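Local coordinates for protein putative aspartate aminotransferase (Thermus thermophilus, PDB 1IUG) that probably transfers amino groups between amino acids and 2-oxo acids, using pyridoxal 5'-phosphate as its cofactor, at residues Pro282-Pro290 against Leu316-Met326; Arg297-Ala307 against Met340-Ile348. All blocks are in the same frame, centred on the assembly; numbering follows the deposited sequence.

Contact 1: residues Pro282-Pro290 against Leu316-Met326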
loop_
_atom_site.group_PDB
_atom_site.type_symbol
_atom_site.label_atom_id
_atom_site.label_comp_id
_atom_site.label_asym_id
_atom_site.label_seq_id
_atom_site.Cartn_x
_atom_site.Cartn_y
_atom_site.Cartn_z
ATOM N N PRO A 282 -25.690 3.451 -6.262
ATOM C CA PRO A 282 -26.090 3.016 -4.921
ATOM C C PRO A 282 -25.009 3.267 -3.858
ATOM O O PRO A 282 -25.230 3.017 -2.678
ATOM C CB PRO A 282 -26.317 1.508 -5.097
ATOM C CG PRO A 282 -26.422 1.305 -6.602
ATOM C CD PRO A 282 -25.446 2.293 -7.138
ATOM N N ALA A 283 -23.849 3.762 -4.283
ATOM C CA ALA A 283 -22.725 4.004 -3.377
ATOM C C ALA A 283 -22.811 5.241 -2.494
ATOM O O ALA A 283 -22.201 5.281 -1.425
ATOM C CB ALA A 283 -21.422 4.037 -4.169
ATOM N N VAL A 284 -23.558 6.249 -2.931
ATOM C CA VAL A 284 -23.652 7.489 -2.167
ATOM C C VAL A 284 -24.851 8.326 -2.598
ATOM O O VAL A 284 -25.356 8.172 -3.712
ATOM C CB VAL A 284 -22.336 8.317 -2.354
ATOM C CG1 VAL A 284 -22.101 8.608 -3.826
ATOM C CG2 VAL A 284 -22.364 9.608 -1.544
ATOM N N ALA A 285 -25.349 9.153 -1.680
ATOM C CA ALA A 285 -26.468 10.055 -1.951
ATOM C C ALA A 285 -25.919 11.480 -1.884
ATOM O O ALA A 285 -25.454 11.931 -0.830
ATOM C CB ALA A 285 -27.580 9.861 -0.924
ATOM N N ALA A 286 -25.928 12.168 -3.023
ATOM C CA ALA A 286 -25.416 13.532 -3.101
ATOM C C ALA A 286 -26.543 14.553 -3.210
ATOM O O ALA A 286 -27.460 14.393 -4.016
ATOM C CB ALA A 286 -24.458 13.665 -4.277
ATOM N N PHE A 287 -26.456 15.607 -2.399
ATOM C CA PHE A 287 -27.472 16.656 -2.384
ATOM C C PHE A 287 -26.903 18.058 -2.530
ATOM O O PHE A 287 -25.805 18.349 -2.051
ATOM C CB PHE A 287 -28.258 16.630 -1.069
ATOM C CG PHE A 287 -29.018 15.361 -0.830
ATOM C CD1 PHE A 287 -28.559 14.430 0.097
ATOM C CD2 PHE A 287 -30.200 15.106 -1.510
ATOM C CE1 PHE A 287 -29.271 13.259 0.343
ATOM C CE2 PHE A 287 -30.921 13.940 -1.273
ATOM C CZ PHE A 287 -30.456 13.012 -0.344
ATOM N N TYR A 288 -27.666 18.927 -3.186
ATOM C CA TYR A 288 -27.275 20.325 -3.328
ATOM C C TYR A 288 -27.715 20.996 -2.028
ATOM O O TYR A 288 -28.811 20.724 -1.526
ATOM C CB TYR A 288 -27.999 20.992 -4.506
ATOM C CG TYR A 288 -27.347 20.769 -5.848
ATOM C CD1 TYR A 288 -27.952 19.966 -6.815
ATOM C CD2 TYR A 288 -26.126 21.369 -6.157
ATOM C CE1 TYR A 288 -27.358 19.764 -8.059
ATOM C CE2 TYR A 288 -25.522 21.174 -7.400
ATOM C CZ TYR A 288 -26.146 20.369 -8.344
ATOM O OH TYR A 288 -25.553 20.166 -9.568
ATOM N N LEU A 289 -26.842 21.819 -1.458
ATOM C CA LEU A 289 -27.159 22.535 -0.227
ATOM C C LEU A 289 -28.285 23.533 -0.477
ATOM O O LEU A 289 -28.347 24.158 -1.537
ATOM C CB LEU A 289 -25.927 23.289 0.286
ATOM C CG LEU A 289 -24.867 22.510 1.065
ATOM C CD1 LEU A 289 -23.626 23.366 1.227
ATOM C CD2 LEU A 289 -25.417 22.098 2.419
ATOM N N PRO A 290 -29.221 23.660 0.480
ATOM C CA PRO A 290 -30.334 24.602 0.325
ATOM C C PRO A 290 -29.788 26.026 0.261
ATOM O O PRO A 290 -28.678 26.299 0.732
ATOM C CB PRO A 290 -31.146 24.386 1.601
ATOM C CG PRO A 290 -30.861 22.962 1.953
ATOM C CD PRO A 290 -29.382 22.855 1.703
ATOM N N LEU A 316 -18.075 21.588 -6.985
ATOM C CA LEU A 316 -19.115 21.342 -5.988
ATOM C C LEU A 316 -18.669 21.657 -4.560
ATOM O O LEU A 316 -19.435 21.487 -3.607
ATOM C CB LEU A 316 -19.600 19.893 -6.076
ATOM C CG LEU A 316 -20.201 19.446 -7.409
ATOM C CD1 LEU A 316 -20.653 18.004 -7.293
ATOM C CD2 LEU A 316 -21.370 20.341 -7.787
ATOM N N LYS A 317 -17.426 22.113 -4.422
ATOM C CA LYS A 317 -16.849 22.468 -3.126
ATOM C C LYS A 317 -17.708 23.571 -2.497
ATOM O O LYS A 317 -17.899 24.637 -3.087
ATOM C CB LYS A 317 -15.407 22.955 -3.340
ATOM C CG LYS A 317 -14.438 22.803 -2.165
ATOM C CD LYS A 317 -14.870 23.566 -0.922
ATOM C CE LYS A 317 -13.875 23.410 0.233
ATOM N NZ LYS A 317 -12.690 22.556 -0.081
ATOM N N GLY A 318 -18.260 23.282 -1.322
ATOM C CA GLY A 318 -19.100 24.244 -0.630
ATOM C C GLY A 318 -20.534 24.329 -1.135
ATOM O O GLY A 318 -21.349 25.054 -0.562
ATOM N N LYS A 319 -20.856 23.570 -2.180
ATOM C CA LYS A 319 -22.195 23.577 -2.762
ATOM C C LYS A 319 -23.052 22.350 -2.430
ATOM O O LYS A 319 -24.277 22.402 -2.554
ATOM C CB LYS A 319 -22.109 23.703 -4.290
ATOM C CG LYS A 319 -21.575 25.026 -4.819
ATOM C CD LYS A 319 -22.447 26.192 -4.372
ATOM C CE LYS A 319 -21.952 27.546 -4.898
ATOM N NZ LYS A 319 -20.722 27.464 -5.741
ATOM N N VAL A 320 -22.417 21.246 -2.034
ATOM C CA VAL A 320 -23.148 20.006 -1.743
ATOM C C VAL A 320 -22.656 19.216 -0.524
ATOM O O VAL A 320 -21.642 19.558 0.088
ATOM C CB VAL A 320 -23.088 19.024 -2.956
ATOM C CG1 VAL A 320 -23.597 19.684 -4.233
ATOM C CG2 VAL A 320 -21.667 18.505 -3.150
ATOM N N PHE A 321 -23.405 18.167 -0.178
ATOM C CA PHE A 321 -23.041 17.286 0.924
ATOM C C PHE A 321 -23.347 15.858 0.543
ATOM O O PHE A 321 -24.202 15.629 -0.319
ATOM C CB PHE A 321 -23.702 17.677 2.237
ATOM C CG PHE A 321 -25.158 17.393 2.366
ATOM C CD1 PHE A 321 -25.618 16.289 3.071
ATOM C CD2 PHE A 321 -26.088 18.278 1.831
ATOM C CE1 PHE A 321 -26.979 16.069 3.248
ATOM C CE2 PHE A 321 -27.453 18.071 2.002
ATOM C CZ PHE A 321 -27.899 16.963 2.712
ATOM N N ARG A 322 -22.686 14.879 1.148
ATOM C CA ARG A 322 -22.937 13.510 0.780
ATOM C C ARG A 322 -23.005 12.592 1.933
ATOM O O ARG A 322 -22.324 12.708 2.946
ATOM C CB ARG A 322 -21.911 13.026 -0.229
ATOM C CG ARG A 322 -22.022 13.767 -1.556
ATOM C CD ARG A 322 -20.875 13.419 -2.466
ATOM N NE ARG A 322 -19.645 13.998 -1.958
ATOM C CZ ARG A 322 -18.468 13.354 -1.948
ATOM N NH1 ARG A 322 -18.382 12.129 -2.436
ATOM N NH2 ARG A 322 -17.401 13.955 -1.442
ATOM N N LEU A 323 -23.904 11.675 1.709
ATOM C CA LEU A 323 -24.271 10.668 2.653
ATOM C C LEU A 323 -24.111 9.300 2.061
ATOM O O LEU A 323 -24.412 9.074 0.893
ATOM C CB LEU A 323 -25.712 10.872 3.120
ATOM C CG LEU A 323 -26.018 12.145 3.919
ATOM C CD1 LEU A 323 -27.507 12.236 4.222
ATOM C CD2 LEU A 323 -25.206 12.197 5.203
ATOM N N SER A 324 -23.616 8.354 2.857
ATOM C CA SER A 324 -23.444 6.987 2.370
ATOM C C SER A 324 -23.595 5.880 3.412
ATOM O O SER A 324 -22.970 5.910 4.477
ATOM C CB SER A 324 -22.088 6.846 1.681
ATOM O OG SER A 324 -21.922 5.544 1.145
ATOM N N LEU A 325 -24.413 4.888 3.070
ATOM C CA LEU A 325 -24.654 3.732 3.924
ATOM C C LEU A 325 -23.954 2.519 3.318
ATOM O O LEU A 325 -24.346 1.377 3.558
ATOM C CB LEU A 325 -26.154 3.466 4.050
ATOM C CG LEU A 325 -26.899 4.389 5.014
ATOM C CD1 LEU A 325 -28.405 4.269 4.841
ATOM C CD2 LEU A 325 -26.482 4.046 6.434
ATOM N N MET A 326 -22.907 2.787 2.541
ATOM C CA MET A 326 -22.126 1.750 1.871
ATOM C C MET A 326 -21.420 0.819 2.861
ATOM O O MET A 326 -21.080 -0.316 2.518
ATOM C CB MET A 326 -21.124 2.417 0.908
ATOM C CG MET A 326 -20.195 1.481 0.148
ATOM S SD MET A 326 -19.453 2.275 -1.309
ATOM C CE MET A 326 -18.731 3.737 -0.583
#
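A285 and L323 form a hydrogen-bonded pair of two antiparallel strands, and F287 and F321 form the next such pair. A285 N gives a nearly straight bond to L323 O (2.7 Å). A further backbone bond, L289 N to K319 O (2.8 Å), continues the pairing beyond the strand ends. R322 lies opposite A286, and both side chains are on the same face. R322 CB meets V284 CG2 at 3.7 Å. R322 CG lies on A286 CB at 3.7 Å, and R322 CD stays close to the same methyl. The chain bends at chi3 (-70°), and the guanidinium leaves the strand pair. There NH2 donates to G311 O, and NH1 makes a weak bond to T132 O. On the other face, F321 CE2 presses on F287 CB at 3.5 Å. The two rings meet obliquely, their planes 32° apart. At the far end S324 OG gives a bond to A283 O (2.6 Å). S324 OG also accepts from M326 N (3.2 Å), which makes an ST turn. OG stands anti to its own N (chi1 -177°), which sets it between these two partners. An alanine at S324 is likely to leave A283 O without this donor and M326 N without its acceptor, so the turn would be held less firmly. M326 SD packs against A283 CB beside this turn. The arrangement is an antiparallel strand pair in the small mixed sheet of a class-V, fold-type I aminotransferase. R322 is predicted to bind substrate, and its CB, CG and CD pack here on V284 and A286.

Contact 2: residues Arg297-Ala307 against Met340-Ile348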
loop_
_atom_site.group_PDB
_atom_site.type_symbol
_atom_site.label_atom_id
_atom_site.label_comp_id
_atom_site.label_asym_id
_atom_site.label_seq_id
_atom_site.Cartn_x
_atom_site.Cartn_y
_atom_site.Cartn_z
ATOM N N ARG A 297 -22.740 24.195 8.463
ATOM C CA ARG A 297 -23.935 24.069 9.294
ATOM C C ARG A 297 -24.456 22.627 9.261
ATOM O O ARG A 297 -24.828 22.075 10.292
ATOM C CB ARG A 297 -25.014 25.053 8.811
ATOM C CG ARG A 297 -25.902 25.667 9.909
ATOM C CD ARG A 297 -26.685 24.621 10.691
ATOM N NE ARG A 297 -27.396 25.176 11.842
ATOM C CZ ARG A 297 -28.484 25.942 11.767
ATOM N NH1 ARG A 297 -29.002 26.264 10.589
ATOM N NH2 ARG A 297 -29.070 26.365 12.879
ATOM N N VAL A 298 -24.471 22.025 8.074
ATOM C CA VAL A 298 -24.938 20.647 7.900
ATOM C C VAL A 298 -23.911 19.683 8.498
ATOM O O VAL A 298 -24.263 18.689 9.131
ATOM C CB VAL A 298 -25.149 20.315 6.396
ATOM C CG1 VAL A 298 -25.681 18.899 6.225
ATOM C CG2 VAL A 298 -26.109 21.314 5.770
ATOM N N LYS A 299 -22.641 20.013 8.291
ATOM C CA LYS A 299 -21.505 19.241 8.783
ATOM C C LYS A 299 -21.586 19.157 10.312
ATOM O O LYS A 299 -21.467 18.073 10.889
ATOM C CB LYS A 299 -20.218 19.945 8.317
ATOM C CG LYS A 299 -18.882 19.194 8.401
ATOM C CD LYS A 299 -18.482 18.776 9.806
ATOM C CE LYS A 299 -17.135 18.050 9.815
ATOM N NZ LYS A 299 -16.510 17.911 8.458
ATOM N N GLU A 300 -21.841 20.293 10.958
ATOM C CA GLU A 300 -21.938 20.342 12.416
ATOM C C GLU A 300 -23.226 19.738 12.964
ATOM O O GLU A 300 -23.235 19.190 14.067
ATOM C CB GLU A 300 -21.760 21.776 12.925
ATOM C CG GLU A 300 -20.343 22.312 12.750
ATOM C CD GLU A 300 -20.208 23.771 13.159
ATOM O OE1 GLU A 300 -20.095 24.636 12.259
ATOM O OE2 GLU A 300 -20.210 24.053 14.379
ATOM N N ALA A 301 -24.309 19.827 12.195
ATOM C CA ALA A 301 -25.590 19.266 12.616
ATOM C C ALA A 301 -25.476 17.746 12.726
ATOM O O ALA A 301 -26.002 17.141 13.661
ATOM C CB ALA A 301 -26.686 19.650 11.637
ATOM N N PHE A 302 -24.795 17.130 11.765
ATOM C CA PHE A 302 -24.599 15.685 11.788
ATOM C C PHE A 302 -23.582 15.309 12.868
ATOM O O PHE A 302 -23.770 14.330 13.592
ATOM C CB PHE A 302 -24.138 15.177 10.415
ATOM C CG PHE A 302 -25.267 14.877 9.469
ATOM C CD1 PHE A 302 -25.558 15.735 8.415
ATOM C CD2 PHE A 302 -26.050 13.739 9.642
ATOM C CE1 PHE A 302 -26.615 15.466 7.544
ATOM C CE2 PHE A 302 -27.110 13.458 8.776
ATOM C CZ PHE A 302 -27.392 14.326 7.725
ATOM N N ALA A 303 -22.529 16.116 12.995
ATOM C CA ALA A 303 -21.478 15.879 13.984
ATOM C C ALA A 303 -22.008 15.810 15.414
ATOM O O ALA A 303 -21.614 14.923 16.175
ATOM C CB ALA A 303 -20.385 16.940 13.874
ATOM N N GLN A 304 -22.904 16.729 15.779
ATOM C CA GLN A 304 -23.463 16.727 17.129
ATOM C C GLN A 304 -24.350 15.500 17.380
ATOM O O GLN A 304 -24.687 15.194 18.522
ATOM C CB GLN A 304 -24.199 18.044 17.443
ATOM C CG GLN A 304 -25.379 18.383 16.542
ATOM C CD GLN A 304 -25.999 19.748 16.857
ATOM O OE1 GLN A 304 -25.465 20.794 16.472
ATOM N NE2 GLN A 304 -27.139 19.738 17.546
ATOM N N ARG A 305 -24.699 14.794 16.306
ATOM C CA ARG A 305 -25.514 13.580 16.390
ATOM C C ARG A 305 -24.572 12.369 16.401
ATOM O O ARG A 305 -25.022 11.226 16.464
ATOM C CB ARG A 305 -26.444 13.452 15.175
ATOM C CG ARG A 305 -27.310 14.657 14.841
ATOM C CD ARG A 305 -28.251 15.036 15.963
ATOM N NE ARG A 305 -29.411 15.787 15.476
ATOM C CZ ARG A 305 -29.388 17.064 15.098
ATOM N NH1 ARG A 305 -28.261 17.761 15.136
ATOM N NH2 ARG A 305 -30.506 17.652 14.699
ATOM N N GLY A 306 -23.271 12.631 16.273
ATOM C CA GLY A 306 -22.275 11.569 16.271
ATOM C C GLY A 306 -21.995 10.945 14.912
ATOM O O GLY A 306 -21.518 9.811 14.835
ATOM N N ALA A 307 -22.258 11.686 13.839
ATOM C CA ALA A 307 -22.036 11.175 12.487
ATOM C C ALA A 307 -21.022 11.986 11.691
ATOM O O ALA A 307 -20.890 13.196 11.874
ATOM C CB ALA A 307 -23.359 11.101 11.728
ATOM N N MET A 340 -32.168 10.311 11.712
ATOM C CA MET A 340 -31.154 11.311 12.033
ATOM C C MET A 340 -31.144 12.380 10.947
ATOM O O MET A 340 -30.961 13.564 11.227
ATOM C CB MET A 340 -29.769 10.664 12.106
ATOM C CG MET A 340 -28.651 11.634 12.474
ATOM S SD MET A 340 -27.012 10.998 12.091
ATOM C CE MET A 340 -26.852 9.701 13.325
ATOM N N PHE A 341 -31.311 11.937 9.703
ATOM C CA PHE A 341 -31.334 12.830 8.558
ATOM C C PHE A 341 -32.573 13.727 8.683
ATOM O O PHE A 341 -32.491 14.926 8.440
ATOM C CB PHE A 341 -31.346 12.013 7.257
ATOM C CG PHE A 341 -31.049 12.817 6.016
ATOM C CD1 PHE A 341 -30.556 14.120 6.099
ATOM C CD2 PHE A 341 -31.279 12.271 4.756
ATOM C CE1 PHE A 341 -30.302 14.864 4.951
ATOM C CE2 PHE A 341 -31.026 13.014 3.597
ATOM C CZ PHE A 341 -30.538 14.313 3.698
ATOM N N ARG A 342 -33.695 13.145 9.113
ATOM C CA ARG A 342 -34.934 13.899 9.313
ATOM C C ARG A 342 -34.663 15.034 10.295
ATOM O O ARG A 342 -34.967 16.188 10.017
ATOM C CB ARG A 342 -36.033 13.023 9.930
ATOM C CG ARG A 342 -36.594 11.906 9.074
ATOM C CD ARG A 342 -37.226 12.417 7.794
ATOM N NE ARG A 342 -38.370 11.615 7.345
ATOM C CZ ARG A 342 -38.407 10.285 7.263
ATOM N NH1 ARG A 342 -37.361 9.542 7.604
ATOM N NH2 ARG A 342 -39.506 9.692 6.817
ATOM N N GLU A 343 -34.080 14.688 11.442
ATOM C CA GLU A 343 -33.769 15.660 12.489
ATOM C C GLU A 343 -32.869 16.802 12.031
ATOM O O GLU A 343 -33.097 17.953 12.395
ATOM C CB GLU A 343 -33.152 14.960 13.703
ATOM C CG GLU A 343 -34.083 13.951 14.363
ATOM C CD GLU A 343 -33.555 13.410 15.685
ATOM O OE1 GLU A 343 -32.426 13.771 16.083
ATOM O OE2 GLU A 343 -34.283 12.621 16.329
ATOM N N VAL A 344 -31.844 16.478 11.245
ATOM C CA VAL A 344 -30.919 17.489 10.733
ATOM C C VAL A 344 -31.655 18.446 9.795
ATOM O O VAL A 344 -31.373 19.644 9.771
ATOM C CB VAL A 344 -29.727 16.836 9.991
ATOM C CG1 VAL A 344 -28.876 17.893 9.303
ATOM C CG2 VAL A 344 -28.875 16.052 10.972
ATOM N N LEU A 345 -32.609 17.905 9.041
ATOM C CA LEU A 345 -33.405 18.686 8.105
ATOM C C LEU A 345 -34.326 19.668 8.840
ATOM O O LEU A 345 -34.429 20.834 8.458
ATOM C CB LEU A 345 -34.213 17.748 7.201
ATOM C CG LEU A 345 -33.750 17.578 5.748
ATOM C CD1 LEU A 345 -32.240 17.608 5.640
ATOM C CD2 LEU A 345 -34.312 16.291 5.176
ATOM N N GLU A 346 -34.954 19.199 9.916
ATOM C CA GLU A 346 -35.856 20.025 10.718
ATOM C C GLU A 346 -35.121 21.156 11.433
ATOM O O GLU A 346 -35.729 22.163 11.793
ATOM C CB GLU A 346 -36.585 19.171 11.759
ATOM C CG GLU A 346 -37.480 18.085 11.175
ATOM C CD GLU A 346 -38.131 17.208 12.238
ATOM O OE1 GLU A 346 -37.653 17.194 13.397
ATOM O OE2 GLU A 346 -39.124 16.523 11.908
ATOM N N GLU A 347 -33.820 20.975 11.649
ATOM C CA GLU A 347 -33.001 21.973 12.331
ATOM C C GLU A 347 -32.450 23.046 11.393
ATOM O O GLU A 347 -32.521 24.236 11.700
ATOM C CB GLU A 347 -31.839 21.299 13.074
ATOM C CG GLU A 347 -30.970 22.270 13.877
ATOM C CD GLU A 347 -29.750 21.612 14.507
ATOM O OE1 GLU A 347 -28.620 22.046 14.200
ATOM O OE2 GLU A 347 -29.917 20.677 15.318
ATOM N N ILE A 348 -31.901 22.621 10.256
ATOM C CA ILE A 348 -31.312 23.546 9.287
ATOM C C ILE A 348 -32.312 24.329 8.434
ATOM O O ILE A 348 -31.937 25.297 7.771
ATOM C CB ILE A 348 -30.306 22.829 8.346
ATOM C CG1 ILE A 348 -31.031 21.815 7.455
ATOM C CG2 ILE A 348 -29.207 22.153 9.161
ATOM C CD1 ILE A 348 -30.155 21.204 6.377
#
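A301 and V344 mark the crossing of two helices, 297-303 and 340-348, whose axes come within 9.8 Å at an angle of 133° between their directions. The CA atoms of A301 and V344 are 5.9 Å apart. The small A301 methyl allows this approach, and its CB meets V344 CG1 at 3.7 Å. V344 CG2 sits over the centre of the F302 ring, 3.8 Å from the centroid, in a CH-pi contact. The same methyl lies over one face of the R305 guanidinium, so it is placed between an aromatic and a charged plane. M340 SD comes to the edge of the F302 ring, 3.8 Å from CD2, a Met-aromatic contact. SD also packs on A307 CB. F341 CD1 touches F302 CZ, and these two rings meet obliquely. On the outer side R305, E343 and E347 form a salt-bridge network. R305 NH2 bonds E347 OE2 at 3.1 Å, and NH1 makes a weak bond to the same oxygen. NH2 meets OE2 from above the carboxylate plane. R305 NE has a long salt bridge to E343 OE1 (3.7 Å). E347 reaches across because CG is anti to the backbone N (chi1 -177°) and the rest of its chain is extended. At the other end of the contact I348 CG2 packs on R297 CD, and I348 CD1 on V298 CG2. The chain leaves the first helix through a Schellman motif at G306. F302 O accepts from R305 N and A307 N, which come from opposite faces of its plane. Inward, V298 and F302 rest on I309 of strand 307-311, while F341 meets F321 and L323 of strand 320-323 and V267 of helix 250-270.

In the fold
Late in the chain, after the large seven-stranded sheet, comes strand 285-288. The chain then passes through helix 295-303 and strand 307-311, returns in strand 320-323 and finishes with helix 331-348. Contact 1 closes the loop from 282-290 to 316-326. Contact 2 closes the loop from 297-307 to 340-348. The segments alternate, so the two loops cross. Contact 1 joins two neighbouring strands of the five-stranded sheet. Contact 2 joins two helices that pack on that sheet. They meet directly: F287 packs on F341, and L289 packs on V298. Each strand of contact 1 is followed in the chain by one helix of contact 2.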